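Local coordinates for protein phosphoribosylaminoimidazole carboxylase, ATPase subunit (Thermus thermophilus, PDB 3AW8) that probably catalyses the ATP-dependent carboxylation of 5-aminoimidazole ribonucleotide with bicarbonate to N5-carboxyaminoimidazole ribonucleotide in purine biosynthesis, at residues Glu314-Tyr326 / Arg334-Leu346. Residues are numbered along the deposited sequence; the frame is centred on the assembly and turned at random.
Sequences EVLKVEGAHLHWY and RKVGHITLRRDGL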
loop_
_atom_site.group_PDB
_atom_site.type_symbol
_atom_site.label_atom_id
_atom_site.label_comp_id
_atom_site.label_asym_id
_atom_site.label_seq_id
_atom_site.Cartn_x
_atom_site.Cartn_y
_atom_site.Cartn_z
ATOM N N GLU A 314 -15.697 -5.047 -13.005
ATOM C CA GLU A 314 -15.209 -6.079 -13.904
ATOM C C GLU A 314 -13.743 -6.461 -13.719
ATOM O O GLU A 314 -13.381 -7.625 -13.900
ATOM C CB GLU A 314 -15.458 -5.674 -15.356
ATOM C CG GLU A 314 -15.888 -6.847 -16.215
ATOM C CD GLU A 314 -17.202 -7.457 -15.741
ATOM O OE1 GLU A 314 -17.487 -8.621 -16.099
ATOM O OE2 GLU A 314 -17.956 -6.769 -15.016
ATOM N N VAL A 315 -12.892 -5.500 -13.369
ATOM C CA VAL A 315 -11.485 -5.827 -13.163
ATOM C C VAL A 315 -11.315 -6.432 -11.768
ATOM O O VAL A 315 -10.470 -7.297 -11.555
ATOM C CB VAL A 315 -10.548 -4.570 -13.365
ATOM C CG1 VAL A 315 -11.375 -3.344 -13.711
ATOM C CG2 VAL A 315 -9.686 -4.315 -12.127
ATOM N N LEU A 316 -12.140 -5.999 -10.823
ATOM C CA LEU A 316 -12.058 -6.526 -9.471
ATOM C C LEU A 316 -12.583 -7.963 -9.363
ATOM O O LEU A 316 -12.336 -8.638 -8.367
ATOM C CB LEU A 316 -12.816 -5.609 -8.509
ATOM C CG LEU A 316 -12.120 -4.362 -7.937
ATOM C CD1 LEU A 316 -10.807 -4.080 -8.635
ATOM C CD2 LEU A 316 -13.067 -3.174 -8.052
ATOM N N LYS A 317 -13.311 -8.431 -10.376
ATOM C CA LYS A 317 -13.829 -9.800 -10.365
ATOM C C LYS A 317 -12.695 -10.780 -10.615
ATOM O O LYS A 317 -12.818 -11.963 -10.313
ATOM C CB LYS A 317 -14.905 -10.001 -11.439
ATOM C CG LYS A 317 -16.235 -9.335 -11.131
ATOM C CD LYS A 317 -17.265 -9.603 -12.225
ATOM C CE LYS A 317 -18.471 -8.662 -12.112
ATOM N NZ LYS A 317 -19.171 -8.746 -10.791
ATOM N N VAL A 318 -11.601 -10.284 -11.188
ATOM C CA VAL A 318 -10.431 -11.113 -11.471
ATOM C C VAL A 318 -9.580 -11.149 -10.206
ATOM O O VAL A 318 -9.218 -10.100 -9.672
ATOM C CB VAL A 318 -9.577 -10.518 -12.606
ATOM C CG1 VAL A 318 -8.455 -11.468 -12.955
ATOM C CG2 VAL A 318 -10.438 -10.225 -13.815
ATOM N N GLU A 319 -9.262 -12.338 -9.712
ATOM C CA GLU A 319 -8.463 -12.407 -8.502
ATOM C C GLU A 319 -7.002 -12.261 -8.847
ATOM O O GLU A 319 -6.569 -12.636 -9.941
ATOM C CB GLU A 319 -8.707 -13.715 -7.740
ATOM C CG GLU A 319 -8.603 -14.984 -8.563
ATOM C CD GLU A 319 -8.764 -16.228 -7.703
ATOM O OE1 GLU A 319 -9.747 -16.291 -6.928
ATOM O OE2 GLU A 319 -7.913 -17.142 -7.800
ATOM N N GLY A 320 -6.247 -11.707 -7.903
ATOM C CA GLY A 320 -4.834 -11.483 -8.125
ATOM C C GLY A 320 -4.678 -10.182 -8.883
ATOM O O GLY A 320 -3.567 -9.737 -9.165
ATOM N N ALA A 321 -5.811 -9.572 -9.213
ATOM C CA ALA A 321 -5.825 -8.318 -9.938
ATOM C C ALA A 321 -5.852 -7.158 -8.945
ATOM O O ALA A 321 -6.729 -7.096 -8.082
ATOM C CB ALA A 321 -7.052 -8.257 -10.856
ATOM N N HIS A 322 -4.883 -6.252 -9.055
ATOM C CA HIS A 322 -4.828 -5.090 -8.167
ATOM C C HIS A 322 -4.983 -3.813 -8.975
ATOM O O HIS A 322 -4.097 -3.432 -9.743
ATOM C CB HIS A 322 -3.518 -5.064 -7.385
ATOM C CG HIS A 322 -3.331 -6.251 -6.493
ATOM N ND1 HIS A 322 -2.727 -7.415 -6.917
ATOM C CD2 HIS A 322 -3.681 -6.458 -5.201
ATOM C CE1 HIS A 322 -2.707 -8.287 -5.924
ATOM N NE2 HIS A 322 -3.279 -7.731 -4.872
ATOM N N LEU A 323 -6.127 -3.166 -8.809
ATOM C CA LEU A 323 -6.419 -1.946 -9.537
ATOM C C LEU A 323 -5.741 -0.714 -8.915
ATOM O O LEU A 323 -5.605 -0.608 -7.688
ATOM C CB LEU A 323 -7.933 -1.733 -9.586
ATOM C CG LEU A 323 -8.371 -0.483 -10.346
ATOM C CD1 LEU A 323 -7.914 -0.610 -11.788
ATOM C CD2 LEU A 323 -9.887 -0.295 -10.258
ATOM N N HIS A 324 -5.319 0.211 -9.771
ATOM C CA HIS A 324 -4.686 1.448 -9.322
ATOM C C HIS A 324 -5.186 2.567 -10.216
ATOM O O HIS A 324 -4.769 2.676 -11.367
ATOM C CB HIS A 324 -3.162 1.348 -9.414
ATOM C CG HIS A 324 -2.543 0.543 -8.314
ATOM N ND1 HIS A 324 -2.115 1.106 -7.129
ATOM C CD2 HIS A 324 -2.323 -0.789 -8.199
ATOM C CE1 HIS A 324 -1.660 0.155 -6.332
ATOM N NE2 HIS A 324 -1.776 -1.004 -6.956
ATOM N N TRP A 325 -6.105 3.375 -9.699
ATOM C CA TRP A 325 -6.645 4.489 -10.459
ATOM C C TRP A 325 -5.913 5.728 -9.951
ATOM O O TRP A 325 -5.908 5.999 -8.753
ATOM C CB TRP A 325 -8.156 4.609 -10.225
ATOM C CG TRP A 325 -8.796 5.569 -11.169
ATOM C CD1 TRP A 325 -9.379 6.771 -10.863
ATOM C CD2 TRP A 325 -8.830 5.458 -12.596
ATOM N NE1 TRP A 325 -9.764 7.415 -12.015
ATOM C CE2 TRP A 325 -9.438 6.631 -13.093
ATOM C CE3 TRP A 325 -8.395 4.481 -13.506
ATOM C CZ2 TRP A 325 -9.620 6.855 -14.457
ATOM C CZ3 TRP A 325 -8.575 4.706 -14.865
ATOM C CH2 TRP A 325 -9.182 5.887 -15.326
ATOM N N TYR A 326 -5.295 6.487 -10.845
ATOM C CA TYR A 326 -4.529 7.649 -10.407
ATOM C C TYR A 326 -5.302 8.890 -9.991
ATOM O O TYR A 326 -4.718 9.808 -9.417
ATOM C CB TYR A 326 -3.496 8.026 -11.473
ATOM C CG TYR A 326 -2.614 6.869 -11.881
ATOM C CD1 TYR A 326 -2.296 5.851 -10.974
ATOM C CD2 TYR A 326 -2.083 6.794 -13.167
ATOM C CE1 TYR A 326 -1.478 4.796 -11.340
ATOM C CE2 TYR A 326 -1.264 5.746 -13.540
ATOM C CZ TYR A 326 -0.964 4.750 -12.621
ATOM O OH TYR A 326 -0.128 3.718 -12.982
ATOM N N ARG A 334 -3.681 9.454 -22.316
ATOM C CA ARG A 334 -3.229 9.789 -20.975
ATOM C C ARG A 334 -3.155 8.582 -20.045
ATOM O O ARG A 334 -4.035 7.733 -20.055
ATOM C CB ARG A 334 -4.163 10.845 -20.373
ATOM C CG ARG A 334 -3.665 11.431 -19.075
ATOM C CD ARG A 334 -4.529 12.578 -18.589
ATOM N NE ARG A 334 -3.790 13.411 -17.641
ATOM C CZ ARG A 334 -4.335 14.317 -16.836
ATOM N NH1 ARG A 334 -3.566 15.020 -16.013
ATOM N NH2 ARG A 334 -5.649 14.514 -16.835
ATOM N N LYS A 335 -2.097 8.499 -19.248
ATOM C CA LYS A 335 -1.969 7.400 -18.295
ATOM C C LYS A 335 -2.890 7.744 -17.133
ATOM O O LYS A 335 -2.659 8.724 -16.418
ATOM C CB LYS A 335 -0.525 7.265 -17.808
ATOM C CG LYS A 335 0.431 6.915 -18.922
ATOM C CD LYS A 335 1.793 6.532 -18.405
ATOM C CE LYS A 335 2.684 6.125 -19.559
ATOM N NZ LYS A 335 4.093 5.920 -19.132
ATOM N N VAL A 336 -3.941 6.947 -16.957
ATOM C CA VAL A 336 -4.909 7.201 -15.901
ATOM C C VAL A 336 -4.946 6.144 -14.821
ATOM O O VAL A 336 -5.712 6.253 -13.871
ATOM C CB VAL A 336 -6.326 7.384 -16.485
ATOM C CG1 VAL A 336 -6.414 8.714 -17.194
ATOM C CG2 VAL A 336 -6.640 6.271 -17.456
ATOM N N GLY A 337 -4.110 5.124 -14.960
ATOM C CA GLY A 337 -4.059 4.088 -13.950
ATOM C C GLY A 337 -3.309 2.884 -14.465
ATOM O O GLY A 337 -2.671 2.938 -15.512
ATOM N N HIS A 338 -3.351 1.799 -13.708
ATOM C CA HIS A 338 -2.734 0.565 -14.136
ATOM C C HIS A 338 -3.326 -0.588 -13.314
ATOM O O HIS A 338 -4.016 -0.365 -12.317
ATOM C CB HIS A 338 -1.203 0.630 -14.001
ATOM C CG HIS A 338 -0.697 0.458 -12.603
ATOM N ND1 HIS A 338 -0.474 1.522 -11.752
ATOM C CD2 HIS A 338 -0.355 -0.654 -11.912
ATOM C CE1 HIS A 338 -0.012 1.070 -10.601
ATOM N NE2 HIS A 338 0.070 -0.246 -10.672
ATOM N N ILE A 339 -3.071 -1.813 -13.756
ATOM C CA ILE A 339 -3.568 -2.997 -13.076
ATOM C C ILE A 339 -2.445 -4.003 -12.936
ATOM O O ILE A 339 -1.836 -4.392 -13.923
ATOM C CB ILE A 339 -4.689 -3.690 -13.882
ATOM C CG1 ILE A 339 -5.866 -2.739 -14.088
ATOM C CG2 ILE A 339 -5.132 -4.959 -13.163
ATOM C CD1 ILE A 339 -6.902 -3.286 -15.036
ATOM N N THR A 340 -2.162 -4.428 -11.714
ATOM C CA THR A 340 -1.131 -5.427 -11.529
ATOM C C THR A 340 -1.760 -6.750 -11.150
ATOM O O THR A 340 -2.485 -6.850 -10.164
ATOM C CB THR A 340 -0.118 -5.031 -10.460
ATOM O OG1 THR A 340 0.697 -3.962 -10.961
ATOM C CG2 THR A 340 0.772 -6.229 -10.108
ATOM N N LEU A 341 -1.483 -7.757 -11.971
ATOM C CA LEU A 341 -1.983 -9.108 -11.771
ATOM C C LEU A 341 -0.835 -9.917 -11.209
ATOM O O LEU A 341 0.195 -10.087 -11.859
ATOM C CB LEU A 341 -2.436 -9.695 -13.108
ATOM C CG LEU A 341 -2.997 -11.120 -13.147
ATOM C CD1 LEU A 341 -4.218 -11.245 -12.248
ATOM C CD2 LEU A 341 -3.359 -11.458 -14.584
ATOM N N ARG A 342 -1.002 -10.400 -9.987
ATOM C CA ARG A 342 0.039 -11.188 -9.351
ATOM C C ARG A 342 -0.468 -12.587 -9.022
ATOM O O ARG A 342 -1.262 -12.768 -8.100
ATOM C CB ARG A 342 0.507 -10.498 -8.071
ATOM C CG ARG A 342 1.814 -11.025 -7.526
ATOM C CD ARG A 342 1.913 -10.747 -6.047
ATOM N NE ARG A 342 0.910 -11.510 -5.318
ATOM C CZ ARG A 342 0.900 -12.838 -5.231
ATOM N NH1 ARG A 342 1.847 -13.551 -5.828
ATOM N NH2 ARG A 342 -0.055 -13.460 -4.551
ATOM N N ARG A 343 -0.017 -13.568 -9.792
ATOM C CA ARG A 343 -0.400 -14.958 -9.571
ATOM C C ARG A 343 0.869 -15.709 -9.175
ATOM O O ARG A 343 1.960 -15.134 -9.190
ATOM C CB ARG A 343 -0.998 -15.566 -10.845
ATOM C CG ARG A 343 -2.221 -14.836 -11.400
ATOM C CD ARG A 343 -3.222 -14.501 -10.309
ATOM N NE ARG A 343 -3.447 -15.637 -9.421
ATOM C CZ ARG A 343 -4.029 -15.560 -8.226
ATOM N NH1 ARG A 343 -4.457 -14.395 -7.755
ATOM N NH2 ARG A 343 -4.173 -16.654 -7.491
ATOM N N ASP A 344 0.745 -16.984 -8.818
ATOM C CA ASP A 344 1.930 -17.744 -8.426
ATOM C C ASP A 344 2.321 -18.839 -9.412
ATOM O O ASP A 344 3.132 -19.708 -9.093
ATOM C CB ASP A 344 1.740 -18.347 -7.032
ATOM C CG ASP A 344 1.507 -17.288 -5.971
ATOM O OD1 ASP A 344 0.396 -16.713 -5.947
ATOM O OD2 ASP A 344 2.433 -17.024 -5.171
ATOM N N GLY A 345 1.747 -18.783 -10.609
ATOM C CA GLY A 345 2.048 -19.759 -11.640
ATOM C C GLY A 345 1.797 -19.139 -12.997
ATOM O O GLY A 345 0.751 -18.525 -13.210
ATOM N N LEU A 346 2.742 -19.303 -13.919
ATOM C CA LEU A 346 2.613 -18.719 -15.250
ATOM C C LEU A 346 1.275 -19.021 -15.915
ATOM O O LEU A 346 0.726 -18.183 -16.634
ATOM C CB LEU A 346 3.766 -19.179 -16.149
ATOM C CG LEU A 346 3.956 -18.372 -17.442
ATOM C CD1 LEU A 346 5.376 -18.563 -17.965
ATOM C CD2 LEU A 346 2.920 -18.787 -18.481
#
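Strands 321-325 and 335-343 form an antiparallel beta hairpin, their axes at 162°, with H322-T340 and H324-H338 as hydrogen-bonded pairs and A321-L341, L323-I339 and W325-G337 as non-hydrogen-bonded ones. At its loop end, Y326 lies flat over G337, whose CA sits 3.3 Å from the Y326 ring centroid in a CH-pi contact. Y326 OH hydrogen-bonds H338 ND1 at the imidazole edge (2.5 Å). H338 CG stands between its backbone N and carbonyl carbon (chi1 77°), which sets the ring alongside H324, with H324 CB over one face, 3.7 Å from the centroid, while the two imidazoles run nearly parallel but slid apart. A leucine in place of Y326 would probably leave H338 ND1 without its hydroxyl partner and the H338 imidazole freer to turn. On the opposite side of the sheet from these histidines, L323 CD1 packs against I339 CG1 at 3.7 Å. H322, H324 and T340 pack on helix 270-273, whose E272 bonds H324 NE2; V318 and I339 pack on helix 346-357. The hairpin ends the antiparallel sheet of the PurK C-terminal domain: strand 335-343 joins strand 299-306, with a classic bulge at V336 and G337 opposite L305, and outermost strand 321-325 meets the second subunit, H322 NE2 bonding its E275 O.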